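Local atomic coordinates of Na Glutathione S-transferase 1 (Necator americanus, PDB entry 2ON7), a protein that probably catalyses the conjugation of reduced glutathione to electrophilic compounds, as a glutathione S-transferase of the human hookworm. Residues K187-I191 and P192-K196. Residues are numbered along the deposited sequence; the frame is centred on the assembly and turned at random.
Sequences KIRAI and PKLKK
Leu194 reaches from the first turn of helix 192-200 back to the end of helix 179-189, packing against the short link that joins them. Its CB lies 3.1 Å from Ile191 O and 4.3 Å from Ile191 CB, a loose apolar contact. CG, next along the chain, is near Ile188 O, and CD1 completes the reach, 3.2 Å from Ile188 O and 3.7 Å from Ile188 CG2, the two side chains meeting at a slant. The same methyl also lies against Arg189 CA. Ile188 presents CG2 here because that branch stands anti to its backbone N, while the end of the side chain leads away; Ile188 also touches Leu158 of helix 155-168 and Leu153 of the loop before it. On the helix 16-25 side, Leu194 touches Gln20 and Ile191 touches Leu24, so the turn borders the thioredoxin-like domain as well.

Ile191 is the N-cap residue. Its carbonyl O accepts a nearly straight hydrogen bond from Lys195 N at 2.9 Å and a weak, bent one from Leu194 N. Pro192, lacking an N-H, opens the helix, its CD 3.8 Å from Ile191 CG2. One residue on from Leu194, Lys195 CB rests 3.5 Å from Arg189 O. Arg189 sends its guanidinium group to a salt bridge with Glu162, tying the preceding helix end to helix 155-168. This is a tight helix-to-helix turn with proline as the first residue of the new helix, here within the all-helical C-terminal domain of the glutathione S-transferase fold.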
ATOM      1  N   LYS A 187      -9.409   5.718  22.742  1.00  7.72           N
ATOM      2  CA  LYS A 187      -8.126   5.818  23.420  1.00  7.92           C
ATOM      3  C   LYS A 187      -7.199   6.690  22.589  1.00  7.65           C
ATOM      4  O   LYS A 187      -6.647   7.676  23.107  1.00  7.73           O
ATOM      5  CB  LYS A 187      -7.516   4.420  23.695  1.00  8.23           C
ATOM      6  CG  LYS A 187      -6.013   4.320  23.429  1.00  8.78           C
ATOM      7  CD  LYS A 187      -5.467   2.908  23.626  1.00  7.84           C
ATOM      8  CE  LYS A 187      -4.111   2.953  24.316  1.00  7.03           C
ATOM      9  NZ  LYS A 187      -4.162   3.426  25.743  1.00  8.28           N
ATOM     10  N   ILE A 188      -7.070   6.363  21.294  1.00  7.42           N
ATOM     11  CA  ILE A 188      -6.213   7.158  20.359  1.00  6.78           C
ATOM     12  C   ILE A 188      -6.620   8.613  20.321  1.00  6.86           C
ATOM     13  O   ILE A 188      -5.760   9.495  20.372  1.00  7.24           O
ATOM     14  CB  ILE A 188      -6.141   6.580  18.892  1.00  7.00           C
ATOM     15  CG1 ILE A 188      -5.637   5.124  18.891  1.00  6.60           C
ATOM     16  CG2 ILE A 188      -5.246   7.490  17.926  1.00  6.45           C
ATOM     17  CD1 ILE A 188      -4.421   4.867  19.845  1.00  4.99           C
ATOM     18  N   ARG A 189      -7.920   8.869  20.215  1.00  6.83           N
ATOM     19  CA  ARG A 189      -8.398  10.235  19.975  1.00  7.06           C
ATOM     20  C   ARG A 189      -8.356  11.139  21.214  1.00  7.14           C
ATOM     21  O   ARG A 189      -8.347  12.363  21.091  1.00  7.49           O
ATOM     22  CB  ARG A 189      -9.774  10.215  19.318  1.00  7.16           C
ATOM     23  CG  ARG A 189      -9.704   9.634  17.890  1.00  8.31           C
ATOM     24  CD  ARG A 189     -11.068   9.356  17.236  1.00  7.10           C
ATOM     25  NE  ARG A 189     -11.777  10.566  16.821  1.00 10.92           N
ATOM     26  CZ  ARG A 189     -11.420  11.379  15.807  1.00 10.97           C
ATOM     27  NH1 ARG A 189     -10.322  11.141  15.075  1.00 10.75           N
ATOM     28  NH2 ARG A 189     -12.185  12.429  15.518  1.00  6.48           N
ATOM     29  N   ALA A 190      -8.294  10.527  22.398  1.00  6.79           N
ATOM     30  CA  ALA A 190      -8.158  11.225  23.667  1.00  6.78           C
ATOM     31  C   ALA A 190      -6.682  11.554  24.003  1.00  7.66           C
ATOM     32  O   ALA A 190      -6.389  12.091  25.072  1.00  7.70           O
ATOM     33  CB  ALA A 190      -8.821  10.396  24.803  1.00  5.94           C
ATOM     34  N   ILE A 191      -5.756  11.243  23.100  1.00  8.14           N
ATOM     35  CA  ILE A 191      -4.351  11.587  23.315  1.00  9.82           C
ATOM     36  C   ILE A 191      -4.189  13.116  23.137  1.00 10.49           C
ATOM     37  O   ILE A 191      -4.394  13.626  22.018  1.00  9.99           O
ATOM     38  CB  ILE A 191      -3.402  10.815  22.337  1.00 10.52           C
ATOM     39  CG1 ILE A 191      -3.433   9.298  22.630  1.00  9.71           C
ATOM     40  CG2 ILE A 191      -1.980  11.388  22.406  1.00 10.92           C
ATOM     41  CD1 ILE A 191      -2.738   8.440  21.528  1.00 10.49           C
ATOM     42  N   PRO A 192      -3.817  13.836  24.229  1.00 10.43           N
ATOM     43  CA  PRO A 192      -3.971  15.289  24.318  1.00 10.77           C
ATOM     44  C   PRO A 192      -3.676  16.106  23.051  1.00 11.70           C
ATOM     45  O   PRO A 192      -4.570  16.843  22.618  1.00 11.84           O
ATOM     46  CB  PRO A 192      -3.059  15.674  25.496  1.00 11.20           C
ATOM     47  CG  PRO A 192      -3.180  14.488  26.443  1.00 10.15           C
ATOM     48  CD  PRO A 192      -3.219  13.278  25.468  1.00 11.04           C
ATOM     49  N   LYS A 193      -2.481  15.980  22.456  1.00 11.75           N
ATOM     50  CA  LYS A 193      -2.153  16.733  21.242  1.00 12.53           C
ATOM     51  C   LYS A 193      -3.025  16.371  20.040  1.00 12.22           C
ATOM     52  O   LYS A 193      -3.241  17.203  19.164  1.00 12.58           O
ATOM     53  CB  LYS A 193      -0.663  16.569  20.845  1.00 13.24           C
ATOM     54  CG  LYS A 193       0.316  17.548  21.512  1.00 13.69           C
ATOM     55  CD  LYS A 193       1.719  17.289  21.004  1.00 13.97           C
ATOM     56  CE  LYS A 193       2.755  18.104  21.768  1.00 17.42           C
ATOM     57  NZ  LYS A 193       4.012  18.222  20.945  1.00 18.48           N
ATOM     58  N   LEU A 194      -3.461  15.120  19.960  1.00 11.48           N
ATOM     59  CA  LEU A 194      -4.417  14.710  18.930  1.00 11.60           C
ATOM     60  C   LEU A 194      -5.784  15.370  19.205  1.00 11.00           C
ATOM     61  O   LEU A 194      -6.364  16.000  18.321  1.00 11.08           O
ATOM     62  CB  LEU A 194      -4.581  13.179  18.919  1.00 11.47           C
ATOM     63  CG  LEU A 194      -4.663  12.408  17.593  1.00 13.27           C
ATOM     64  CD1 LEU A 194      -5.600  11.207  17.681  1.00 12.61           C
ATOM     65  CD2 LEU A 194      -5.068  13.292  16.420  1.00 15.51           C
ATOM     66  N   LYS A 195      -6.267  15.215  20.443  1.00 10.22           N
ATOM     67  CA  LYS A 195      -7.517  15.813  20.943  1.00 10.10           C
ATOM     68  C   LYS A 195      -7.629  17.312  20.640  1.00  9.62           C
ATOM     69  O   LYS A 195      -8.641  17.763  20.107  1.00  8.91           O
ATOM     70  CB  LYS A 195      -7.646  15.556  22.458  1.00 10.21           C
ATOM     71  CG  LYS A 195      -8.905  16.071  23.110  1.00 11.48           C
ATOM     72  CD  LYS A 195      -9.176  15.252  24.373  1.00 17.30           C
ATOM     73  CE  LYS A 195     -10.650  15.229  24.747  1.00 17.63           C
ATOM     74  NZ  LYS A 195     -11.057  16.480  25.453  1.00 20.73           N
ATOM     75  N   LYS A 196      -6.590  18.064  21.011  1.00  9.42           N
ATOM     76  CA  LYS A 196      -6.422  19.457  20.608  1.00  9.34           C
ATOM     77  C   LYS A 196      -6.650  19.685  19.066  1.00  8.76           C
ATOM     78  O   LYS A 196      -7.483  20.549  18.687  1.00  8.23           O
ATOM     79  CB  LYS A 196      -5.074  20.013  21.108  1.00  9.68           C
ATOM     80  CG  LYS A 196      -4.871  21.496  20.741  1.00 10.83           C
ATOM     81  CD  LYS A 196      -3.951  22.269  21.691  1.00 11.69           C
ATOM     82  CE  LYS A 196      -3.792  23.730  21.221  1.00 12.19           C
ATOM     83  NZ  LYS A 196      -3.258  23.785  19.767  1.00 13.37           N
TER